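Local coordinates for protein endo alpha-1,4 polygalactosaminidase (Neosartorya fumigata, PDB 6OJ1) that hydrolyses alpha-1,4-linked galactosamine polymers from within the chain as a (beta/alpha)-barrel glycoside hydrolase that disrupts microbial biofilms, at residues Ile265-Met268 against Asn269-Trp273. Numbering follows the deposited sequence.
With MAN (alpha-D-mannopyranose), chain B.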
loop_
_atom_site.group_PDB
_atom_site.type_symbol
_atom_site.label_atom_id
_atom_site.label_comp_id
_atom_site.label_asym_id
_atom_site.label_seq_id
_atom_site.Cartn_x
_atom_site.Cartn_y
_atom_site.Cartn_z
ATOM N N ILE A 265 -7.619 9.865 8.013
ATOM C CA ILE A 265 -8.011 9.216 9.255
ATOM C C ILE A 265 -9.023 8.140 8.897
ATOM O O ILE A 265 -10.027 8.429 8.234
ATOM C CB ILE A 265 -8.587 10.243 10.243
ATOM C CG1 ILE A 265 -7.484 11.226 10.651
ATOM C CG2 ILE A 265 -9.186 9.564 11.446
ATOM C CD1 ILE A 265 -8.006 12.543 11.145
ATOM N N LYS A 266 -8.747 6.891 9.290
ATOM C CA LYS A 266 -9.528 5.752 8.818
ATOM C C LYS A 266 -9.880 4.832 9.982
ATOM O O LYS A 266 -9.233 4.845 11.034
ATOM C CB LYS A 266 -8.756 4.927 7.744
ATOM C CG LYS A 266 -8.349 5.705 6.507
ATOM C CD LYS A 266 -9.581 6.025 5.656
ATOM C CE LYS A 266 -10.224 4.754 5.090
ATOM N NZ LYS A 266 -11.337 5.143 4.156
ATOM N N ASN A 267 -10.910 4.010 9.768
ATOM C CA ASN A 267 -11.088 2.808 10.572
ATOM C C ASN A 267 -10.000 1.789 10.244
ATOM O O ASN A 267 -9.502 1.732 9.120
ATOM C CB ASN A 267 -12.444 2.162 10.297
ATOM C CG ASN A 267 -13.594 3.009 10.747
ATOM O OD1 ASN A 267 -13.592 3.547 11.853
ATOM N ND2 ASN A 267 -14.611 3.121 9.894
ATOM N N MET A 268 -9.662 0.947 11.237
ATOM C CA MET A 268 -8.661 -0.097 11.011
ATOM C C MET A 268 -9.099 -1.085 9.931
ATOM O O MET A 268 -8.253 -1.704 9.273
ATOM C CB MET A 268 -8.365 -0.834 12.328
ATOM C CG MET A 268 -7.318 -1.936 12.224
ATOM S SD MET A 268 -5.612 -1.331 12.180
ATOM C CE MET A 268 -5.429 -0.689 13.835
ATOM N N ASN A 269 -10.410 -1.221 9.695
ATOM C CA ASN A 269 -10.857 -2.138 8.653
ATOM C C ASN A 269 -10.772 -1.528 7.256
ATOM O O ASN A 269 -11.032 -2.233 6.277
ATOM C CB ASN A 269 -12.289 -2.648 8.944
ATOM C CG ASN A 269 -13.372 -1.575 8.819
ATOM O OD1 ASN A 269 -13.106 -0.438 8.427
ATOM N ND2 ASN A 269 -14.629 -1.954 9.139
ATOM N N LEU A 270 -10.403 -0.248 7.149
ATOM C CA LEU A 270 -10.243 0.442 5.867
ATOM C C LEU A 270 -11.503 0.334 4.998
ATOM O O LEU A 270 -11.438 0.125 3.783
ATOM C CB LEU A 270 -8.995 -0.061 5.132
ATOM C CG LEU A 270 -7.685 0.339 5.830
ATOM C CD1 LEU A 270 -6.483 -0.353 5.106
ATOM C CD2 LEU A 270 -7.520 1.860 5.870
ATOM N N ASN A 271 -12.668 0.510 5.625
ATOM C CA ASN A 271 -13.911 0.646 4.870
ATOM C C ASN A 271 -14.042 2.079 4.337
ATOM O O ASN A 271 -13.048 2.810 4.298
ATOM C CB ASN A 271 -15.108 0.209 5.734
ATOM C CG ASN A 271 -15.331 1.102 6.968
ATOM O OD1 ASN A 271 -14.649 2.108 7.164
ATOM N ND2 ASN A 271 -16.322 0.737 7.787
ATOM N N ASN A 272 -15.243 2.504 3.909
ATOM C CA ASN A 272 -15.373 3.806 3.244
ATOM C C ASN A 272 -15.021 4.975 4.168
ATOM O O ASN A 272 -14.468 5.988 3.711
ATOM C CB ASN A 272 -16.807 4.017 2.721
ATOM C CG ASN A 272 -17.075 3.333 1.363
ATOM O OD1 ASN A 272 -16.224 3.309 0.478
ATOM N ND2 ASN A 272 -18.296 2.814 1.199
ATOM N N TRP A 273 -15.384 4.893 5.448
ATOM C CA TRP A 273 -15.353 6.077 6.308
ATOM C C TRP A 273 -13.976 6.729 6.304
ATOM O O TRP A 273 -12.957 6.045 6.389
ATOM C CB TRP A 273 -15.726 5.716 7.745
ATOM C CG TRP A 273 -15.631 6.894 8.666
ATOM C CD1 TRP A 273 -16.574 7.864 8.856
ATOM C CD2 TRP A 273 -14.523 7.240 9.503
ATOM N NE1 TRP A 273 -16.130 8.780 9.782
ATOM C CE2 TRP A 273 -14.868 8.424 10.182
ATOM C CE3 TRP A 273 -13.267 6.664 9.736
ATOM C CZ2 TRP A 273 -14.017 9.036 11.092
ATOM C CZ3 TRP A 273 -12.419 7.273 10.642
ATOM C CH2 TRP A 273 -12.790 8.451 11.301
HETATM C C1 MAN B . -18.686 -5.079 9.970
HETATM C C2 MAN B . -17.227 -4.904 9.457
HETATM C C3 MAN B . -16.231 -4.951 10.624
HETATM C C4 MAN B . -16.659 -3.983 11.760
HETATM C C5 MAN B . -18.116 -4.295 12.187
HETATM C C6 MAN B . -18.656 -3.354 13.248
HETATM O O2 MAN B . -17.042 -3.629 8.844
HETATM O O3 MAN B . -14.892 -4.683 10.183
HETATM O O4 MAN B . -15.790 -4.107 12.887
HETATM O O5 MAN B . -18.988 -4.193 11.033
HETATM O O6 MAN B . -19.968 -3.799 13.598
HETATM O O HOH W 1 -12.378 3.688 7.308
#
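K266 NZ meets the carbonyl oxygens of N271 and W273 across the loop that joins strand 261-266 to strand 274-275 in the (beta/alpha)-barrel of this GH114 enzyme. A type I beta turn from N267 to L270 reverses the chain. It is closed by L270 N to N267 O at 2.9 Å. An Asx turn overlaps its end, in which N269 OD1 accepts from N271 N. The tight part lies inside the loop. The K266 chain bends at chi2 and chi3, which turns its amine back toward the carbonyls of N271 to W273. K266 NZ donates to N271 O, almost in line with that carbonyl, and to W273 O, from above the carbonyl plane, at 2.9 Å from each. A weak bond to N272 O adds to these, and I44 O and Q43 OE1 also bind the amine, tying the loop to strand 42-45. L270 CD2 packs on K266 CB at 3.8 Å. N267 ND2 gives a nearly straight bond (169°) to N271 OD1, and the two amide planes are steeply turned. K234 NZ binds N267 OD1, and N240 O takes a second bond from ND2. The W273 indole presents an edge to the backbone, with CE3 3.5 Å from N267 N. Its far end, CH2, lies alongside I265 CG2. A water accepts from N267 N and lies within bonding distance of N271 OD1 and W273 O.

The glycan side is looser. M268 is partly exposed, and its CB touches N269 N. N269 is also partly exposed, and its amide nitrogen faces a mannose of a glycan carried by the protein itself, not a substrate. N239 ND2 also binds this sugar. N269 ND2 meets mannose O3 at 2.9 Å, with an N-H...O angle of 172°.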